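Aminofutalosine deaminase (Helicobacter pylori, PDB 7LKK) deaminates aminofutalosine in the menaquinone pathway, as an iron-bound member of the amidohydrolase family, and probably also deaminates adenosine. Local coordinates at residues L71-H79 / L361-L372; R384-F392 / H408-G419. One frame throughout, in Å; residues are numbered along the deposited sequence.

Contact 1: L71-H79 / L361-L372; sequences LLPAFINAH and LLGATRHGAKAL. With FE (Fe (III) ion), chain E.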
# COMPACT_ATOMS: atom_id res chain seq x y z
N LEU A 71 9.84 -18.48 10.63
CA LEU A 71 9.02 -19.67 10.41
C LEU A 71 7.62 -19.39 10.94
O LEU A 71 7.46 -18.92 12.07
CB LEU A 71 9.64 -20.88 11.12
CG LEU A 71 8.84 -22.18 11.18
CD1 LEU A 71 8.50 -22.67 9.78
CD2 LEU A 71 9.61 -23.24 11.95
N LEU A 72 6.61 -19.67 10.12
CA LEU A 72 5.24 -19.35 10.47
C LEU A 72 4.32 -20.26 9.67
O LEU A 72 4.77 -20.92 8.72
CB LEU A 72 4.92 -17.87 10.21
CG LEU A 72 4.55 -17.43 8.79
CD1 LEU A 72 3.80 -16.11 8.83
CD2 LEU A 72 5.78 -17.32 7.91
N PRO A 73 3.04 -20.35 10.04
CA PRO A 73 2.12 -21.16 9.23
C PRO A 73 1.94 -20.57 7.84
O PRO A 73 2.01 -19.36 7.65
CB PRO A 73 0.81 -21.10 10.03
CG PRO A 73 1.19 -20.68 11.39
CD PRO A 73 2.39 -19.81 11.24
N ALA A 74 1.72 -21.45 6.87
CA ALA A 74 1.30 -20.99 5.55
C ALA A 74 0.03 -20.15 5.67
O ALA A 74 -0.81 -20.38 6.54
CB ALA A 74 1.07 -22.17 4.61
N PHE A 75 -0.09 -19.16 4.79
CA PHE A 75 -1.22 -18.25 4.86
C PHE A 75 -2.49 -18.92 4.36
O PHE A 75 -2.46 -19.92 3.63
CB PHE A 75 -0.95 -17.00 4.03
CG PHE A 75 0.10 -16.10 4.61
CD1 PHE A 75 0.09 -15.77 5.96
CD2 PHE A 75 1.10 -15.58 3.81
CE1 PHE A 75 1.06 -14.94 6.49
CE2 PHE A 75 2.08 -14.75 4.33
CZ PHE A 75 2.06 -14.43 5.67
N ILE A 76 -3.62 -18.36 4.76
CA ILE A 76 -4.93 -18.71 4.23
C ILE A 76 -5.51 -17.46 3.59
O ILE A 76 -5.62 -16.41 4.25
CB ILE A 76 -5.87 -19.26 5.31
CG1 ILE A 76 -5.39 -20.63 5.80
CG2 ILE A 76 -7.29 -19.37 4.78
CD1 ILE A 76 -4.46 -20.58 6.99
N ASN A 77 -5.86 -17.55 2.31
CA ASN A 77 -6.50 -16.46 1.58
C ASN A 77 -7.96 -16.87 1.37
O ASN A 77 -8.27 -17.61 0.44
CB ASN A 77 -5.78 -16.20 0.25
CG ASN A 77 -6.28 -14.94 -0.44
OD1 ASN A 77 -7.08 -14.19 0.11
ND2 ASN A 77 -5.80 -14.70 -1.66
N ALA A 78 -8.84 -16.38 2.25
CA ALA A 78 -10.18 -16.94 2.39
C ALA A 78 -11.17 -16.46 1.34
O ALA A 78 -12.30 -16.95 1.33
CB ALA A 78 -10.73 -16.61 3.78
N HIS A 79 -10.79 -15.53 0.46
CA HIS A 79 -11.74 -14.98 -0.50
C HIS A 79 -10.99 -14.46 -1.71
O HIS A 79 -10.33 -13.41 -1.64
CB HIS A 79 -12.57 -13.86 0.14
CG HIS A 79 -13.68 -13.36 -0.73
ND1 HIS A 79 -14.91 -13.99 -0.80
CD2 HIS A 79 -13.76 -12.29 -1.55
CE1 HIS A 79 -15.69 -13.33 -1.63
NE2 HIS A 79 -15.02 -12.30 -2.10
N LEU A 361 -1.57 -10.38 10.98
CA LEU A 361 -0.97 -11.71 10.92
C LEU A 361 -2.00 -12.79 11.24
O LEU A 361 -2.10 -13.79 10.52
CB LEU A 361 0.22 -11.79 11.87
CG LEU A 361 0.92 -13.15 11.96
CD1 LEU A 361 1.39 -13.61 10.59
CD2 LEU A 361 2.10 -13.09 12.94
N LEU A 362 -2.75 -12.62 12.34
CA LEU A 362 -3.79 -13.59 12.67
C LEU A 362 -4.89 -13.60 11.62
O LEU A 362 -5.50 -14.65 11.36
CB LEU A 362 -4.37 -13.28 14.05
CG LEU A 362 -3.41 -13.43 15.23
CD1 LEU A 362 -4.13 -13.21 16.56
CD2 LEU A 362 -2.72 -14.78 15.20
N GLY A 363 -5.17 -12.45 11.01
CA GLY A 363 -6.13 -12.39 9.92
C GLY A 363 -5.71 -13.17 8.69
O GLY A 363 -6.56 -13.56 7.89
N ALA A 364 -4.41 -13.41 8.53
CA ALA A 364 -3.89 -14.16 7.39
C ALA A 364 -3.58 -15.61 7.73
O ALA A 364 -3.20 -16.37 6.82
CB ALA A 364 -2.62 -13.49 6.85
N THR A 365 -3.71 -16.02 8.99
CA THR A 365 -3.37 -17.38 9.38
C THR A 365 -4.52 -18.05 10.13
O THR A 365 -5.41 -18.64 9.51
CB THR A 365 -2.09 -17.40 10.22
OG1 THR A 365 -2.25 -16.56 11.37
CG2 THR A 365 -0.90 -16.90 9.40
N ARG A 366 -4.51 -17.94 11.46
CA ARG A 366 -5.43 -18.72 12.28
C ARG A 366 -6.89 -18.40 11.97
O ARG A 366 -7.73 -19.31 11.89
CB ARG A 366 -5.14 -18.48 13.76
CG ARG A 366 -5.90 -19.40 14.70
CD ARG A 366 -5.45 -19.22 16.14
NE ARG A 366 -5.89 -20.34 16.98
CZ ARG A 366 -7.08 -20.41 17.57
NH1 ARG A 366 -7.96 -19.44 17.41
NH2 ARG A 366 -7.39 -21.47 18.31
N HIS A 367 -7.22 -17.12 11.80
CA HIS A 367 -8.61 -16.73 11.59
C HIS A 367 -9.14 -17.26 10.26
O HIS A 367 -10.27 -17.76 10.19
CB HIS A 367 -8.76 -15.21 11.67
CG HIS A 367 -8.50 -14.65 13.04
ND1 HIS A 367 -8.68 -13.32 13.35
CD2 HIS A 367 -8.07 -15.25 14.18
CE1 HIS A 367 -8.38 -13.12 14.62
NE2 HIS A 367 -8.00 -14.27 15.14
N GLY A 368 -8.34 -17.15 9.20
CA GLY A 368 -8.76 -17.69 7.92
C GLY A 368 -8.91 -19.20 7.94
O GLY A 368 -9.81 -19.76 7.30
N ALA A 369 -8.03 -19.88 8.68
CA ALA A 369 -8.16 -21.33 8.84
C ALA A 369 -9.48 -21.68 9.53
O ALA A 369 -10.15 -22.64 9.13
CB ALA A 369 -6.98 -21.88 9.64
N LYS A 370 -9.85 -20.93 10.57
CA LYS A 370 -11.12 -21.17 11.23
C LYS A 370 -12.30 -20.88 10.31
O LYS A 370 -13.31 -21.60 10.33
CB LYS A 370 -11.22 -20.32 12.50
CG LYS A 370 -10.43 -20.85 13.68
CD LYS A 370 -10.57 -22.36 13.83
CE LYS A 370 -9.25 -23.08 13.56
NZ LYS A 370 -9.17 -24.37 14.30
N ALA A 371 -12.19 -19.84 9.48
CA ALA A 371 -13.27 -19.51 8.56
C ALA A 371 -13.49 -20.63 7.55
O ALA A 371 -14.63 -20.95 7.20
CB ALA A 371 -12.97 -18.19 7.85
N LEU A 372 -12.41 -21.23 7.05
CA LEU A 372 -12.51 -22.28 6.05
C LEU A 372 -12.60 -23.68 6.67
O LEU A 372 -12.59 -24.67 5.93
CB LEU A 372 -11.32 -22.20 5.09
CG LEU A 372 -11.48 -21.31 3.84
CD1 LEU A 372 -12.13 -19.95 4.13
CD2 LEU A 372 -10.16 -21.11 3.11
FE FE E . -15.57 -11.22 -3.78
O HOH W 1 -6.87 -15.48 6.40

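Contact 2: R384-F392 / H408-G419; sequences RADLSVFGF and HAKEVERLFLGG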
# COMPACT_ATOMS: atom_id res chain seq x y z
N ARG A 384 -2.01 -29.40 10.48
CA ARG A 384 -1.33 -29.72 9.24
C ARG A 384 0.04 -29.05 9.19
O ARG A 384 0.24 -27.95 9.72
CB ARG A 384 -2.16 -29.27 8.04
CG ARG A 384 -3.42 -30.08 7.80
CD ARG A 384 -4.22 -29.48 6.65
NE ARG A 384 -3.34 -29.11 5.54
CZ ARG A 384 -3.08 -29.90 4.50
NH1 ARG A 384 -3.64 -31.10 4.41
NH2 ARG A 384 -2.26 -29.48 3.54
N ALA A 385 1.00 -29.73 8.56
CA ALA A 385 2.34 -29.18 8.36
C ALA A 385 2.37 -28.26 7.14
O ALA A 385 3.05 -28.51 6.14
CB ALA A 385 3.35 -30.31 8.24
N ASP A 386 1.58 -27.19 7.22
CA ASP A 386 1.56 -26.14 6.21
C ASP A 386 2.42 -25.00 6.74
O ASP A 386 1.98 -24.20 7.57
CB ASP A 386 0.13 -25.68 5.92
CG ASP A 386 -0.73 -26.80 5.36
OD1 ASP A 386 -0.19 -27.77 4.79
OD2 ASP A 386 -1.97 -26.71 5.48
N LEU A 387 3.67 -24.92 6.27
CA LEU A 387 4.67 -24.07 6.90
C LEU A 387 5.41 -23.24 5.85
O LEU A 387 5.77 -23.75 4.79
CB LEU A 387 5.67 -24.91 7.70
CG LEU A 387 5.05 -25.77 8.80
CD1 LEU A 387 6.05 -26.79 9.33
CD2 LEU A 387 4.52 -24.90 9.93
N SER A 388 5.64 -21.97 6.18
CA SER A 388 6.41 -21.06 5.35
C SER A 388 7.67 -20.63 6.08
O SER A 388 7.68 -20.48 7.30
CB SER A 388 5.59 -19.81 5.00
OG SER A 388 4.49 -20.12 4.16
N VAL A 389 8.75 -20.46 5.32
CA VAL A 389 9.99 -19.87 5.81
C VAL A 389 10.34 -18.68 4.93
O VAL A 389 10.43 -18.81 3.70
CB VAL A 389 11.14 -20.90 5.82
CG1 VAL A 389 12.44 -20.23 6.26
CG2 VAL A 389 10.80 -22.08 6.73
N PHE A 390 10.53 -17.52 5.55
CA PHE A 390 10.92 -16.29 4.87
C PHE A 390 12.28 -15.85 5.37
O PHE A 390 12.48 -15.71 6.58
CB PHE A 390 9.90 -15.17 5.10
CG PHE A 390 8.60 -15.36 4.36
CD1 PHE A 390 7.60 -16.16 4.89
CD2 PHE A 390 8.37 -14.71 3.16
CE1 PHE A 390 6.40 -16.33 4.21
CE2 PHE A 390 7.17 -14.87 2.49
CZ PHE A 390 6.19 -15.68 3.01
N GLY A 391 13.22 -15.62 4.46
CA GLY A 391 14.58 -15.26 4.81
C GLY A 391 14.80 -13.76 4.71
O GLY A 391 14.26 -13.10 3.82
N PHE A 392 15.61 -13.23 5.63
CA PHE A 392 15.92 -11.81 5.69
C PHE A 392 17.41 -11.63 5.91
O PHE A 392 18.16 -12.59 6.10
CB PHE A 392 15.11 -11.11 6.80
CG PHE A 392 13.62 -11.26 6.65
CD1 PHE A 392 12.92 -10.47 5.76
CD2 PHE A 392 12.93 -12.20 7.39
CE1 PHE A 392 11.55 -10.60 5.62
CE2 PHE A 392 11.56 -12.34 7.26
CZ PHE A 392 10.87 -11.54 6.37
N HIS A 408 8.59 -6.41 5.24
CA HIS A 408 9.68 -6.82 4.38
C HIS A 408 9.47 -8.15 3.66
O HIS A 408 10.18 -8.42 2.69
CB HIS A 408 10.99 -6.88 5.18
CG HIS A 408 11.37 -5.58 5.81
ND1 HIS A 408 11.69 -4.46 5.07
CD2 HIS A 408 11.47 -5.21 7.11
CE1 HIS A 408 11.97 -3.46 5.88
NE2 HIS A 408 11.85 -3.89 7.13
N ALA A 409 8.51 -8.97 4.10
CA ALA A 409 8.29 -10.26 3.45
C ALA A 409 7.71 -10.06 2.06
O ALA A 409 6.67 -9.41 1.90
CB ALA A 409 7.36 -11.13 4.29
N LYS A 410 8.38 -10.61 1.05
CA LYS A 410 7.91 -10.53 -0.33
C LYS A 410 7.72 -11.90 -0.96
O LYS A 410 6.64 -12.20 -1.46
CB LYS A 410 8.88 -9.67 -1.16
CG LYS A 410 8.50 -8.20 -1.19
CD LYS A 410 9.68 -7.29 -0.93
CE LYS A 410 10.60 -7.22 -2.14
NZ LYS A 410 11.74 -6.29 -1.90
N GLU A 411 8.75 -12.75 -0.94
CA GLU A 411 8.67 -14.08 -1.52
C GLU A 411 9.13 -15.11 -0.50
O GLU A 411 10.10 -14.88 0.23
CB GLU A 411 9.51 -14.20 -2.79
CG GLU A 411 9.46 -15.57 -3.45
CD GLU A 411 9.83 -15.54 -4.92
OE1 GLU A 411 9.48 -14.54 -5.60
OE2 GLU A 411 10.46 -16.50 -5.40
N VAL A 412 8.44 -16.25 -0.45
CA VAL A 412 8.77 -17.28 0.52
C VAL A 412 10.05 -18.00 0.09
O VAL A 412 10.34 -18.16 -1.10
CB VAL A 412 7.59 -18.26 0.69
CG1 VAL A 412 7.55 -19.28 -0.45
CG2 VAL A 412 7.65 -18.94 2.04
N GLU A 413 10.84 -18.41 1.09
CA GLU A 413 12.07 -19.15 0.84
C GLU A 413 11.84 -20.65 0.88
O GLU A 413 12.44 -21.40 0.09
CB GLU A 413 13.13 -18.76 1.88
CG GLU A 413 14.54 -19.15 1.50
CD GLU A 413 15.53 -18.94 2.63
OE1 GLU A 413 15.13 -18.35 3.66
OE2 GLU A 413 16.69 -19.38 2.50
N ARG A 414 10.99 -21.12 1.79
CA ARG A 414 10.55 -22.51 1.82
C ARG A 414 9.05 -22.54 2.06
O ARG A 414 8.54 -21.82 2.92
CB ARG A 414 11.27 -23.30 2.92
CG ARG A 414 12.76 -23.48 2.69
CD ARG A 414 13.03 -24.41 1.52
NE ARG A 414 14.43 -24.80 1.45
CZ ARG A 414 15.41 -24.01 1.02
NH1 ARG A 414 15.15 -22.77 0.62
NH2 ARG A 414 16.66 -24.46 0.99
N LEU A 415 8.36 -23.38 1.30
CA LEU A 415 6.94 -23.63 1.50
C LEU A 415 6.74 -25.13 1.61
O LEU A 415 7.08 -25.87 0.68
CB LEU A 415 6.10 -23.04 0.37
CG LEU A 415 4.58 -23.20 0.51
CD1 LEU A 415 4.09 -22.56 1.80
CD2 LEU A 415 3.86 -22.62 -0.69
N PHE A 416 6.19 -25.57 2.74
CA PHE A 416 5.81 -26.96 2.95
C PHE A 416 4.30 -27.03 3.08
O PHE A 416 3.71 -26.27 3.85
CB PHE A 416 6.47 -27.54 4.20
CG PHE A 416 7.98 -27.56 4.15
CD1 PHE A 416 8.71 -26.46 4.57
CD2 PHE A 416 8.65 -28.68 3.70
CE1 PHE A 416 10.09 -26.48 4.53
CE2 PHE A 416 10.04 -28.70 3.65
CZ PHE A 416 10.76 -27.60 4.07
N LEU A 417 3.68 -27.93 2.32
CA LEU A 417 2.24 -28.13 2.36
C LEU A 417 1.98 -29.61 2.60
O LEU A 417 2.40 -30.46 1.81
CB LEU A 417 1.57 -27.67 1.06
CG LEU A 417 1.62 -26.16 0.82
CD1 LEU A 417 0.87 -25.78 -0.45
CD2 LEU A 417 1.07 -25.40 2.02
N GLY A 418 1.28 -29.91 3.69
CA GLY A 418 1.14 -31.29 4.11
C GLY A 418 2.46 -31.99 4.34
O GLY A 418 2.56 -33.20 4.12
N GLY A 419 3.49 -31.25 4.76
CA GLY A 419 4.80 -31.81 5.00
C GLY A 419 5.67 -31.98 3.78
O GLY A 419 6.85 -32.31 3.93
O HOH W 2 12.26 -15.30 1.65

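Contact 1: L71-H79 / L361-L372
Ile76 lies against residues 364-372, and its side chain packs along Thr365 to Leu372. CB stands over the Gly368-Ala369 peptide. CG2, anti to the backbone N, packs 3.6 Å from Gly368 C and also touches Leu372 CD2. CG1 turns the other way and runs along the backbone of Ala369. At the tip, Ile76 CD1 touches Ala369 CB and comes within 3.3 Å of Thr365 O. Gly368, which has no side chain, lies directly against Ile76 CG2, and strand and helix come close together here. The backbone locks the same place: Ile76 N gives a nearly straight hydrogen bond (172°) to Ala364 O at 2.9 Å. A water lies near both Ile76 O and Gly363 O, but its bonding is doubtful.

Phe75 swings its ring, with chi1 at -70°, toward Ala364 and Thr365. Phe75 CD1 lies 3.7 Å from Ala364 CB, while Ala364 O and Thr365 CG2 sit at the ring edge near its plane. Thr365 OG1 is turned back to Leu361 O at 2.9 Å, which leaves that methyl to face the ring edge. At the two ends, Leu72 CD1 meets Leu361 CD1 and Ala78 CB meets Leu372 CD1 at 3.6 Å.

One residue on, His79 NE2 binds the iron at 2.1 Å together with His81, His221 and Asp328. The contact thus fastens strand 69-80, first of the barrel, to the two helices near its outer wall, with Leu338 and Leu342 of helix 338-348 closing over Ala364 and Ser132 of strand 130-137 beside Ile76.

Contact 2: R384-F392 / H408-G419
Arg384 and Asp386 face Gly418 at the start of the pairing. The arginine, bent at chi3, grips the aspartate side-on: NE reaches Asp386 OD2 at 2.8 Å in the guanidinium plane, and NH2 takes Asp386 OD1 from a tilted position. OD1 also receives Gly418 N at 2.8 Å, nearly along its C-O axis, so two donors hold this carboxylate oxygen. Between them Ala385, centre of an inverse gamma turn, accepts Gly419 N on its carbonyl O.

Leu387 pairs with Phe416 through two backbone hydrogen bonds. Ser388, in the non-hydrogen-bonded pair with Leu415, puts OG 3.4 Å from Leu415 CD1 on the face that also carries Val412. On the other face Val389 lies side by side with Arg414, their CB atoms 3.8 Å apart. Val389 O takes both Glu413 N (2.7 Å) and Arg414 N, the classic bulge that doubles the residues opposite it.

Phe390 turns its ring back across the strand end. Val412 CG2 sits over one face, 3.8 Å from the ring centroid and 20° off the normal, offset toward the rim, while Ala409 CB approaches obliquely. A water then joins Gly391 N to Glu411 O. Phe392 closes the walk, its CE1 edge pointing at the His408-Ala409 peptide, 3.8 Å from His408 C.

The arrangement is an antiparallel ladder with a classic beta bulge, whose strands are linked through helix 401-408. It belongs to the small beta domain that many amidohydrolases carry beside the barrel, where Phe41 packs edge-to-face on Phe416.

Strand 69-80 joins the two contacts, whose centres are 13 Å apart. Its first half pairs antiparallel with strand 387-391 and the residue just before it: Leu72 O meets Ser388 N at 2.9 Å and Ala74 N meets Asp386 O at 2.8 Å, both probably hydrogen bonds. Its second half enters the barrel, where contact 1 holds it against helices 353-364 and 366-371 and His79 goes on to the iron and the bound methylthio-coformycin. The side chain of Ala78 in contact 1 is about 12 Å from that inhibitor, whereas contact 2 lies away from the site. Along the chain, contact 1 closes before contact 2 opens, with helix 366-371 followed by strand 387-391.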